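Local coordinates for protein acetyl transferase (Salmonella typhimurium, PDB 1S7K) that probably acetylates the N-terminal alpha-amino group of ribosomal protein L7/L12, drawing the acetyl group from coenzyme A as a GNAT-family enzyme, at residues A[148-159]-A[170-178]. Numbering follows the deposited sequence.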
# COMPACT_ATOMS: atom_id res chain seq x y z
N ALA A 148 6.17 -15.25 9.19
CA ALA A 148 7.15 -14.22 8.91
C ALA A 148 8.49 -14.52 9.58
O ALA A 148 9.56 -14.49 8.93
CB ALA A 148 6.62 -12.87 9.30
N ARG A 149 8.46 -14.89 10.85
CA ARG A 149 9.72 -15.18 11.55
C ARG A 149 10.43 -16.44 11.08
O ARG A 149 11.63 -16.42 10.96
CB ARG A 149 9.49 -15.24 13.07
CG ARG A 149 9.09 -13.87 13.69
CD ARG A 149 9.03 -14.05 15.23
NE ARG A 149 8.09 -15.12 15.56
CZ ARG A 149 6.89 -14.92 16.08
NH1 ARG A 149 6.47 -13.68 16.36
NH2 ARG A 149 6.08 -15.95 16.29
N ARG A 150 9.72 -17.53 10.82
CA ARG A 150 10.32 -18.78 10.35
C ARG A 150 10.95 -18.63 8.96
O ARG A 150 11.80 -19.43 8.59
CB ARG A 150 9.27 -19.89 10.21
CG ARG A 150 8.61 -20.34 11.47
CD ARG A 150 9.34 -21.48 12.17
NE ARG A 150 8.74 -21.60 13.50
CZ ARG A 150 9.10 -22.48 14.41
NH1 ARG A 150 10.06 -23.35 14.16
NH2 ARG A 150 8.48 -22.47 15.59
N ASN A 151 10.52 -17.63 8.18
CA ASN A 151 11.03 -17.46 6.86
C ASN A 151 11.98 -16.29 6.72
O ASN A 151 12.17 -15.74 5.65
CB ASN A 151 9.83 -17.43 5.93
CG ASN A 151 9.13 -18.80 5.94
OD1 ASN A 151 9.54 -19.70 5.20
ND2 ASN A 151 8.12 -19.00 6.85
N HIS A 152 12.54 -15.94 7.86
CA HIS A 152 13.60 -14.94 8.02
C HIS A 152 13.27 -13.55 7.56
O HIS A 152 14.12 -12.87 6.94
CB HIS A 152 14.84 -15.44 7.28
CG HIS A 152 15.04 -16.93 7.41
ND1 HIS A 152 15.37 -17.53 8.60
CD2 HIS A 152 14.83 -17.93 6.52
CE1 HIS A 152 15.36 -18.85 8.45
NE2 HIS A 152 15.04 -19.11 7.20
N PHE A 153 12.02 -13.12 7.80
CA PHE A 153 11.64 -11.76 7.45
C PHE A 153 12.10 -10.85 8.60
O PHE A 153 12.14 -11.28 9.76
CB PHE A 153 10.11 -11.61 7.30
CG PHE A 153 9.55 -12.12 5.99
CD1 PHE A 153 9.58 -13.47 5.66
CD2 PHE A 153 9.01 -11.23 5.05
CE1 PHE A 153 9.09 -13.92 4.43
CE2 PHE A 153 8.52 -11.65 3.82
CZ PHE A 153 8.56 -13.00 3.49
N THR A 154 12.42 -9.60 8.30
CA THR A 154 12.85 -8.68 9.34
C THR A 154 11.65 -7.81 9.67
O THR A 154 10.98 -7.37 8.74
CB THR A 154 13.99 -7.77 8.81
OG1 THR A 154 15.14 -8.60 8.57
CG2 THR A 154 14.32 -6.69 9.88
N LEU A 155 11.33 -7.64 10.96
CA LEU A 155 10.22 -6.76 11.35
C LEU A 155 10.73 -5.31 11.17
O LEU A 155 11.68 -4.89 11.84
CB LEU A 155 9.82 -6.99 12.82
CG LEU A 155 8.68 -6.09 13.39
CD1 LEU A 155 7.39 -6.32 12.67
CD2 LEU A 155 8.48 -6.41 14.85
N GLU A 156 10.12 -4.61 10.23
CA GLU A 156 10.45 -3.21 9.92
C GLU A 156 9.68 -2.20 10.73
O GLU A 156 10.14 -1.03 10.87
CB GLU A 156 10.19 -2.94 8.45
CG GLU A 156 11.12 -3.76 7.56
CD GLU A 156 10.91 -3.39 6.08
OE1 GLU A 156 11.85 -3.53 5.30
OE2 GLU A 156 9.81 -2.98 5.71
N GLY A 157 8.51 -2.59 11.24
CA GLY A 157 7.73 -1.65 12.05
C GLY A 157 6.36 -2.18 12.38
O GLY A 157 5.94 -3.24 11.87
N CYS A 158 5.64 -1.38 13.17
CA CYS A 158 4.28 -1.70 13.63
C CYS A 158 3.38 -0.53 13.26
O CYS A 158 3.61 0.59 13.74
CB CYS A 158 4.33 -1.86 15.14
SG CYS A 158 2.74 -2.44 15.74
N MET A 159 2.39 -0.75 12.36
CA MET A 159 1.50 0.32 11.93
C MET A 159 0.32 0.34 12.90
O MET A 159 -0.41 -0.61 12.96
CB MET A 159 1.03 -0.02 10.54
CG MET A 159 2.28 -0.12 9.56
SD MET A 159 1.84 -0.91 7.99
CE MET A 159 0.71 0.19 7.31
N HIS A 170 -6.89 -2.68 14.35
CA HIS A 170 -5.79 -3.39 15.01
C HIS A 170 -4.44 -2.97 14.50
O HIS A 170 -4.31 -2.66 13.34
CB HIS A 170 -5.94 -4.87 14.71
CG HIS A 170 -7.24 -5.42 15.21
ND1 HIS A 170 -7.40 -5.85 16.50
CD2 HIS A 170 -8.46 -5.47 14.63
CE1 HIS A 170 -8.67 -6.16 16.71
NE2 HIS A 170 -9.34 -5.94 15.59
N ASP A 171 -3.44 -3.04 15.37
CA ASP A 171 -2.06 -2.72 14.97
C ASP A 171 -1.60 -3.87 14.03
O ASP A 171 -1.99 -5.05 14.21
CB ASP A 171 -1.17 -2.69 16.21
CG ASP A 171 -1.35 -1.43 17.07
OD1 ASP A 171 -2.34 -0.66 16.88
OD2 ASP A 171 -0.48 -1.27 17.98
N VAL A 172 -0.72 -3.52 13.08
CA VAL A 172 -0.23 -4.45 12.07
C VAL A 172 1.30 -4.42 11.97
O VAL A 172 1.86 -3.37 11.84
CB VAL A 172 -0.76 -4.02 10.67
CG1 VAL A 172 -0.16 -4.90 9.51
CG2 VAL A 172 -2.28 -4.17 10.63
N ASN A 173 1.93 -5.58 12.01
CA ASN A 173 3.39 -5.66 11.88
C ASN A 173 3.72 -5.67 10.39
O ASN A 173 3.05 -6.32 9.58
CB ASN A 173 3.92 -6.95 12.51
CG ASN A 173 4.06 -6.83 14.04
OD1 ASN A 173 4.27 -5.74 14.57
ND2 ASN A 173 3.94 -7.96 14.74
N MET A 174 4.76 -4.93 10.04
CA MET A 174 5.21 -4.94 8.68
C MET A 174 6.56 -5.62 8.70
O MET A 174 7.50 -5.15 9.35
CB MET A 174 5.32 -3.52 8.09
CG MET A 174 5.98 -3.66 6.67
SD MET A 174 6.03 -2.12 5.73
CE MET A 174 4.28 -2.00 5.35
N TYR A 175 6.66 -6.70 7.92
CA TYR A 175 7.88 -7.53 7.79
C TYR A 175 8.38 -7.50 6.36
O TYR A 175 7.58 -7.42 5.42
CB TYR A 175 7.55 -9.00 8.08
CG TYR A 175 7.24 -9.35 9.52
CD1 TYR A 175 8.26 -9.68 10.42
CD2 TYR A 175 5.91 -9.43 9.95
CE1 TYR A 175 7.92 -10.12 11.76
CE2 TYR A 175 5.59 -9.84 11.24
CZ TYR A 175 6.60 -10.19 12.15
OH TYR A 175 6.25 -10.69 13.43
N ALA A 176 9.68 -7.57 6.17
CA ALA A 176 10.16 -7.61 4.79
C ALA A 176 11.38 -8.49 4.64
O ALA A 176 12.15 -8.69 5.59
CB ALA A 176 10.48 -6.15 4.21
N ARG A 177 11.52 -9.06 3.45
CA ARG A 177 12.71 -9.81 3.09
C ARG A 177 13.12 -9.35 1.72
O ARG A 177 12.25 -9.27 0.82
CB ARG A 177 12.40 -11.32 3.00
CG ARG A 177 13.73 -12.10 2.96
CD ARG A 177 13.55 -13.56 3.44
NE ARG A 177 14.64 -14.35 2.90
CZ ARG A 177 14.61 -15.67 2.72
NH1 ARG A 177 13.54 -16.38 3.08
NH2 ARG A 177 15.62 -16.25 2.07
N ILE A 178 14.41 -9.03 1.54
CA ILE A 178 14.93 -8.62 0.24
C ILE A 178 15.78 -9.81 -0.29
O ILE A 178 16.59 -10.41 0.47
CB ILE A 178 15.88 -7.40 0.35
CG1 ILE A 178 15.17 -6.20 1.03
CG2 ILE A 178 16.46 -7.04 -1.07
CD1 ILE A 178 14.15 -5.52 0.23
O HOH W 1 7.99 -11.07 15.40
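Met-174 O takes two backbone N-H groups from the facing strand: a 2.8 Å bond from Glu-156 N, nearly in line with the carbonyl, and a weak one from Gly-157 N at 3.3 Å. Two residues thus face one, a classic beta bulge that shifts the register between the Leu-155/Tyr-175 and Cys-158/Asn-173 pairs, both non-hydrogen-bonded. Met-174 N returns a straight bond to Gly-157 O (2.8 Å, 173°), and beyond the bulge Met-159 and Val-172 are joined by two reciprocal backbone hydrogen bonds. On the other side of the bulge so are Thr-154 and Ala-176. The two strands form the antiparallel hairpin at the C-terminal end of the GNAT fold; strand 168-178 lies between strands 132-138 and 154-165. The Tyr-175 ring is sandwiched by two CH-pi contacts: Ala-148 CB, from the end of helix 142-150, sits 3.5 Å from the ring centroid, and Leu-155 CD1 covers the opposite face at 3.9 Å. With CG anti to the backbone N (chi1 178°) and chi2 at 63°, Leu-155 holds CD1 over the ring and against Asn-173 CB. Tyr-175 OH bonds Asn-145 OD1 and accepts from a water in the ring plane, 2.7 Å away, which also receives Arg-149 NH1. The side chain of Tyr-175 also approaches that of Cys-137, to which CoA can be covalently attached. A Schellman motif with His-152 at C-prime ends the helix; past it, Arg-177 CB rests over the Phe-153 ring, and extended Arg-177 reaches Asn-151 O through a weak NH1 bond. Glu-156 turns its carboxylate to a salt bridge with Arg-132 and to Lys-160 N of the second subunit.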